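Local coordinates for Dps family protein (Staphylococcus aureus subsp. aureus, PDB 2D5K) that probably stores iron as a twelve-subunit ferritin-like shell and compacts the staphylococcal nucleoid, in the manner of the Dps family, at residues A17-T20 against V21-T24; L41-K44 against F45-Y49. One frame throughout, in Å; residues are numbered along the deposited sequence.

Interaction 1 (A17-T20 against V21-T24); sequences ANWT and VAYT
In the middle of helix 5-32, one of the long helices of the ferritin-like four-helix bundle, Ala17 to Thr20 meet Val21 to Thr24 one turn on. Three alpha-helical bonds join the turns. Val21 N donates a hydrogen bond to Ala17 O at 3.1 Å, and Ala22 N one to Asn18 O at 2.9 Å. The third, from Tyr23 N to Trp19 O at 2.8 Å, is the most bent, 141° at the hydrogen, with the donor above the carbonyl plane. Thr20 O, next in line, lies 3.6 Å from Thr24 N, and a water comes between the two residues: it donates to Thr20 O at 2.7 Å and is hydrogen-bonded to Thr24 OG1 as well. The Thr20 hydroxyl, turned back beside its own N (chi1 -67°), bonds to Val16 O.

Side chains add a little packing. Val21 CG2 sits beside its backbone N and comes 3.3 Å from Ala17 O, while Trp19 CE3 passes Ala22 CB obliquely at 4.2 Å. The indole otherwise faces the bundle, edge-to-face with Tyr55 and against Met132 and Val136. Asn18 OD1 accepts from Ile82 N, and its ND2 bonds to Gln109 OE1. The Tyr23 ring leads away from Ala17-Thr20 and meets Tyr23 of a second subunit, planes parallel. The carbonyls of Ala17, Asn18 and Trp19 are thus matched within the helix, the Asn18 amide by neighbouring segments, and Thr20 O by the water, which bridges the turn where the direct N to O distance is long.

Interaction 2 (L41-K44 against F45-Y49); sequences LHVK and FEELY
Backbone bonds first: Phe45 N donates to Leu41 O at 2.9 Å, Glu47 N to Val43 O and Leu48 N to Lys44 O, each at 3.0 Å. Val43 O also takes a weak, strongly bent bond from Glu46 N.

Apolar contacts follow the same spacing. Phe45 CG lies beside its own N (chi1 -67°), which swings the ring back over the preceding turn: CE2 reaches Leu41 CB at 3.9 Å, and Leu41 O passes the ring obliquely. In Lys44 the bend at chi2 (58°) folds the chain along the helix, bringing CE to 3.9 Å from Leu48 CG.

Of the charged groups, Glu47 runs back along the helix and crosses Lys44 at about a right angle, its OE1 3.4 Å from Lys44 CD. The ammonium NZ stays 5.4 Å from that oxygen, so any attraction acts at a distance. Val43 CG1 meets the other carboxylate oxygen, OE2, more loosely.

Among the rings, His42 stacks with His30 and Phe38, and its NE2 bonds to Glu61 of a second subunit.

Phe45 packs on helices 92-120 and 5-32, Leu48 on 123-147 and 5-32, while Val43 and Glu47 are exposed: an amphipathic helix, as in a ferritin-like four-helix bundle.

Interaction 1 comes first along the chain, in the middle of helix 5-32; interaction 2 follows near the start of helix 38-65, the next helix. They lie about 14 Å apart, centre to centre, and the two helices pack together within one ferritin-like domain. The contacts themselves touch where Tyr23 CD1 packs 3.3 Å from Tyr49 O, and His27 links them further, its ring meeting Tyr23 and stacking on Tyr49. The centre of interaction 1 is about 7 Å from the centre of the chain, that of interaction 2 about 14 Å. Both reach the same second subunit, while residues 41-44 also touch two others, so this helix pair serves both the bundle and the twelve-chain assembly.

Interaction 1 (A17-T20 against V21-T24)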
ATOM      1  N   ALA B  17      15.123  -9.979 -30.646  1.00 18.00           N
ATOM      2  CA  ALA B  17      15.304  -9.017 -31.728  1.00 19.05           C
ATOM      3  C   ALA B  17      13.985  -8.328 -32.073  1.00 17.12           C
ATOM      4  O   ALA B  17      13.922  -7.100 -32.131  1.00 15.93           O
ATOM      5  CB  ALA B  17      15.866  -9.716 -32.959  1.00 18.61           C
ATOM      6  N   ASN B  18      12.935  -9.118 -32.300  1.00 16.20           N
ATOM      7  CA  ASN B  18      11.617  -8.567 -32.629  1.00 15.32           C
ATOM      8  C   ASN B  18      11.140  -7.543 -31.609  1.00 15.73           C
ATOM      9  O   ASN B  18      10.712  -6.449 -31.964  1.00 15.82           O
ATOM     10  CB  ASN B  18      10.541  -9.659 -32.673  1.00 15.47           C
ATOM     11  CG  ASN B  18      10.700 -10.612 -33.836  1.00 18.53           C
ATOM     12  OD1 ASN B  18      11.315 -10.289 -34.853  1.00 17.98           O
ATOM     13  ND2 ASN B  18      10.110 -11.799 -33.701  1.00 16.42           N
ATOM     14  N   TRP B  19      11.202  -7.912 -30.335  1.00 14.55           N
ATOM     15  CA  TRP B  19      10.711  -7.034 -29.293  1.00 14.25           C
ATOM     16  C   TRP B  19      11.605  -5.855 -28.955  1.00 14.98           C
ATOM     17  O   TRP B  19      11.134  -4.854 -28.418  1.00 15.08           O
ATOM     18  CB  TRP B  19      10.355  -7.865 -28.059  1.00 16.04           C
ATOM     19  CG  TRP B  19       9.182  -8.763 -28.363  1.00 17.04           C
ATOM     20  CD1 TRP B  19       9.224 -10.066 -28.783  1.00 19.49           C
ATOM     21  CD2 TRP B  19       7.801  -8.381 -28.387  1.00 18.69           C
ATOM     22  NE1 TRP B  19       7.953 -10.514 -29.072  1.00 18.97           N
ATOM     23  CE2 TRP B  19       7.063  -9.500 -28.837  1.00 19.58           C
ATOM     24  CE3 TRP B  19       7.116  -7.199 -28.075  1.00 20.33           C
ATOM     25  CZ2 TRP B  19       5.672  -9.472 -28.980  1.00 19.77           C
ATOM     26  CZ3 TRP B  19       5.730  -7.171 -28.219  1.00 22.92           C
ATOM     27  CH2 TRP B  19       5.026  -8.304 -28.669  1.00 23.09           C
ATOM     28  N   THR B  20      12.885  -5.958 -29.282  1.00 14.54           N
ATOM     29  CA  THR B  20      13.778  -4.836 -29.035  1.00 16.20           C
ATOM     30  C   THR B  20      13.406  -3.782 -30.080  1.00 15.28           C
ATOM     31  O   THR B  20      13.309  -2.596 -29.773  1.00 15.88           O
ATOM     32  CB  THR B  20      15.253  -5.240 -29.187  1.00 17.80           C
ATOM     33  OG1 THR B  20      15.600  -6.165 -28.145  1.00 18.75           O
ATOM     34  CG2 THR B  20      16.156  -4.018 -29.082  1.00 17.50           C
ATOM     35  N   VAL B  21      13.182  -4.220 -31.316  1.00 14.77           N
ATOM     36  CA  VAL B  21      12.795  -3.289 -32.372  1.00 14.85           C
ATOM     37  C   VAL B  21      11.406  -2.732 -32.069  1.00 14.69           C
ATOM     38  O   VAL B  21      11.170  -1.527 -32.199  1.00 13.17           O
ATOM     39  CB  VAL B  21      12.778  -3.970 -33.756  1.00 15.61           C
ATOM     40  CG1 VAL B  21      12.299  -2.988 -34.814  1.00 14.84           C
ATOM     41  CG2 VAL B  21      14.175  -4.471 -34.104  1.00 16.80           C
ATOM     42  N   ALA B  22      10.491  -3.607 -31.654  1.00 13.97           N
ATOM     43  CA  ALA B  22       9.128  -3.188 -31.332  1.00 13.56           C
ATOM     44  C   ALA B  22       9.120  -2.187 -30.182  1.00 14.08           C
ATOM     45  O   ALA B  22       8.304  -1.266 -30.153  1.00 14.22           O
ATOM     46  CB  ALA B  22       8.278  -4.399 -30.970  1.00 14.96           C
ATOM     47  N   TYR B  23      10.033  -2.374 -29.235  1.00 15.21           N
ATOM     48  CA  TYR B  23      10.134  -1.483 -28.081  1.00 15.61           C
ATOM     49  C   TYR B  23      10.257  -0.031 -28.538  1.00 14.70           C
ATOM     50  O   TYR B  23       9.561   0.856 -28.036  1.00 15.91           O
ATOM     51  CB  TYR B  23      11.356  -1.866 -27.241  1.00 17.07           C
ATOM     52  CG  TYR B  23      11.567  -0.994 -26.027  1.00 20.21           C
ATOM     53  CD1 TYR B  23      10.773  -1.139 -24.887  1.00 19.90           C
ATOM     54  CD2 TYR B  23      12.557  -0.015 -26.020  1.00 19.88           C
ATOM     55  CE1 TYR B  23      10.966  -0.327 -23.767  1.00 20.91           C
ATOM     56  CE2 TYR B  23      12.757   0.801 -24.910  1.00 22.31           C
ATOM     57  CZ  TYR B  23      11.962   0.640 -23.790  1.00 21.29           C
ATOM     58  OH  TYR B  23      12.169   1.448 -22.695  1.00 23.06           O
ATOM     59  N   THR B  24      11.143   0.209 -29.494  1.00 14.55           N
ATOM     60  CA  THR B  24      11.345   1.559 -30.007  1.00 13.84           C
ATOM     61  C   THR B  24      10.221   1.982 -30.954  1.00 14.22           C
ATOM     62  O   THR B  24       9.817   3.146 -30.957  1.00 13.63           O
ATOM     63  CB  THR B  24      12.724   1.679 -30.695  1.00 15.78           C
ATOM     64  OG1 THR B  24      13.747   1.651 -29.689  1.00 18.42           O
ATOM     65  CG2 THR B  24      12.840   2.983 -31.481  1.00 16.17           C
TER
HETATM   66  O   HOH W   1      14.824  -0.632 -28.656  1.00 22.59           O

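Interaction 2 (L41-K44 against F45-Y49)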
ATOM      1  N   LEU B  41      -4.697   5.712 -26.934  1.00 18.90           N
ATOM      2  CA  LEU B  41      -3.579   5.082 -27.623  1.00 17.32           C
ATOM      3  C   LEU B  41      -2.212   5.464 -27.062  1.00 16.84           C
ATOM      4  O   LEU B  41      -1.310   4.630 -26.992  1.00 16.96           O
ATOM      5  CB  LEU B  41      -3.650   5.399 -29.119  1.00 17.63           C
ATOM      6  CG  LEU B  41      -4.906   4.843 -29.800  1.00 17.21           C
ATOM      7  CD1 LEU B  41      -4.914   5.250 -31.267  1.00 18.03           C
ATOM      8  CD2 LEU B  41      -4.942   3.321 -29.666  1.00 18.43           C
ATOM      9  N   HIS B  42      -2.061   6.721 -26.661  1.00 16.59           N
ATOM     10  CA  HIS B  42      -0.801   7.193 -26.094  1.00 17.53           C
ATOM     11  C   HIS B  42      -0.445   6.284 -24.914  1.00 18.34           C
ATOM     12  O   HIS B  42       0.695   5.833 -24.780  1.00 17.46           O
ATOM     13  CB  HIS B  42      -0.955   8.653 -25.638  1.00 18.94           C
ATOM     14  CG  HIS B  42       0.262   9.224 -24.980  1.00 19.00           C
ATOM     15  ND1 HIS B  42       0.283   9.595 -23.653  1.00 20.32           N
ATOM     16  CD2 HIS B  42       1.493   9.503 -25.469  1.00 18.66           C
ATOM     17  CE1 HIS B  42       1.475  10.080 -23.352  1.00 18.43           C
ATOM     18  NE2 HIS B  42       2.227  10.036 -24.437  1.00 19.61           N
ATOM     19  N   VAL B  43      -1.438   5.997 -24.077  1.00 17.86           N
ATOM     20  CA  VAL B  43      -1.234   5.138 -22.921  1.00 18.61           C
ATOM     21  C   VAL B  43      -1.066   3.675 -23.316  1.00 17.91           C
ATOM     22  O   VAL B  43      -0.155   3.002 -22.837  1.00 17.85           O
ATOM     23  CB  VAL B  43      -2.411   5.250 -21.927  1.00 20.94           C
ATOM     24  CG1 VAL B  43      -2.248   4.230 -20.809  1.00 24.43           C
ATOM     25  CG2 VAL B  43      -2.462   6.654 -21.354  1.00 22.99           C
ATOM     26  N   LYS B  44      -1.935   3.181 -24.192  1.00 17.25           N
ATOM     27  CA  LYS B  44      -1.857   1.787 -24.619  1.00 16.60           C
ATOM     28  C   LYS B  44      -0.490   1.438 -25.204  1.00 16.43           C
ATOM     29  O   LYS B  44       0.048   0.364 -24.936  1.00 15.76           O
ATOM     30  CB  LYS B  44      -2.950   1.473 -25.649  1.00 19.61           C
ATOM     31  CG  LYS B  44      -2.983   0.003 -26.057  1.00 25.34           C
ATOM     32  CD  LYS B  44      -3.200  -0.889 -24.837  1.00 29.93           C
ATOM     33  CE  LYS B  44      -2.879  -2.354 -25.129  1.00 34.54           C
ATOM     34  NZ  LYS B  44      -3.818  -2.998 -26.095  1.00 37.53           N
ATOM     35  N   PHE B  45       0.077   2.337 -26.001  1.00 16.93           N
ATOM     36  CA  PHE B  45       1.383   2.067 -26.590  1.00 16.39           C
ATOM     37  C   PHE B  45       2.468   1.970 -25.522  1.00 16.01           C
ATOM     38  O   PHE B  45       3.434   1.224 -25.685  1.00 15.67           O
ATOM     39  CB  PHE B  45       1.746   3.135 -27.631  1.00 16.70           C
ATOM     40  CG  PHE B  45       0.860   3.116 -28.854  1.00 18.80           C
ATOM     41  CD1 PHE B  45       0.335   1.918 -29.333  1.00 20.04           C
ATOM     42  CD2 PHE B  45       0.560   4.293 -29.529  1.00 18.59           C
ATOM     43  CE1 PHE B  45      -0.477   1.894 -30.469  1.00 19.94           C
ATOM     44  CE2 PHE B  45      -0.249   4.279 -30.664  1.00 18.00           C
ATOM     45  CZ  PHE B  45      -0.768   3.078 -31.133  1.00 18.55           C
ATOM     46  N   GLU B  46       2.315   2.716 -24.429  1.00 16.34           N
ATOM     47  CA  GLU B  46       3.299   2.655 -23.349  1.00 16.43           C
ATOM     48  C   GLU B  46       3.166   1.325 -22.615  1.00 16.45           C
ATOM     49  O   GLU B  46       4.161   0.699 -22.261  1.00 16.95           O
ATOM     50  CB  GLU B  46       3.111   3.804 -22.353  1.00 18.02           C
ATOM     51  CG  GLU B  46       4.202   3.822 -21.280  1.00 21.45           C
ATOM     52  CD  GLU B  46       4.138   5.027 -20.364  1.00 26.47           C
ATOM     53  OE1 GLU B  46       3.726   6.113 -20.824  1.00 28.72           O
ATOM     54  OE2 GLU B  46       4.525   4.890 -19.183  1.00 27.63           O
ATOM     55  N   GLU B  47       1.933   0.891 -22.387  1.00 17.73           N
ATOM     56  CA  GLU B  47       1.711  -0.381 -21.709  1.00 19.68           C
ATOM     57  C   GLU B  47       2.362  -1.475 -22.549  1.00 19.17           C
ATOM     58  O   GLU B  47       2.969  -2.409 -22.022  1.00 17.81           O
ATOM     59  CB  GLU B  47       0.213  -0.651 -21.554  1.00 22.46           C
ATOM     60  CG  GLU B  47      -0.546   0.497 -20.886  1.00 28.27           C
ATOM     61  CD  GLU B  47      -2.013   0.179 -20.635  1.00 32.23           C
ATOM     62  OE1 GLU B  47      -2.649  -0.453 -21.505  1.00 33.17           O
ATOM     63  OE2 GLU B  47      -2.533   0.575 -19.570  1.00 34.31           O
ATOM     64  N   LEU B  48       2.242  -1.344 -23.866  1.00 16.32           N
ATOM     65  CA  LEU B  48       2.827  -2.316 -24.775  1.00 16.15           C
ATOM     66  C   LEU B  48       4.351  -2.317 -24.766  1.00 15.44           C
ATOM     67  O   LEU B  48       4.956  -3.390 -24.761  1.00 14.78           O
ATOM     68  CB  LEU B  48       2.312  -2.089 -26.203  1.00 15.03           C
ATOM     69  CG  LEU B  48       0.835  -2.456 -26.388  1.00 16.72           C
ATOM     70  CD1 LEU B  48       0.350  -2.010 -27.758  1.00 17.10           C
ATOM     71  CD2 LEU B  48       0.665  -3.965 -26.217  1.00 19.43           C
ATOM     72  N   TYR B  49       4.999  -1.153 -24.772  1.00 14.56           N
ATOM     73  CA  TYR B  49       6.450  -1.225 -24.758  1.00 14.61           C
ATOM     74  C   TYR B  49       6.980  -1.654 -23.395  1.00 15.39           C
ATOM     75  O   TYR B  49       8.052  -2.242 -23.315  1.00 15.59           O
ATOM     76  CB  TYR B  49       7.136   0.063 -25.279  1.00 15.42           C
ATOM     77  CG  TYR B  49       6.932   1.385 -24.553  1.00 16.48           C
ATOM     78  CD1 TYR B  49       7.313   1.561 -23.219  1.00 17.22           C
ATOM     79  CD2 TYR B  49       6.455   2.495 -25.250  1.00 16.06           C
ATOM     80  CE1 TYR B  49       7.228   2.828 -22.605  1.00 17.79           C
ATOM     81  CE2 TYR B  49       6.364   3.751 -24.651  1.00 17.90           C
ATOM     82  CZ  TYR B  49       6.751   3.914 -23.335  1.00 18.40           C
ATOM     83  OH  TYR B  49       6.658   5.169 -22.768  1.00 18.91           O
TER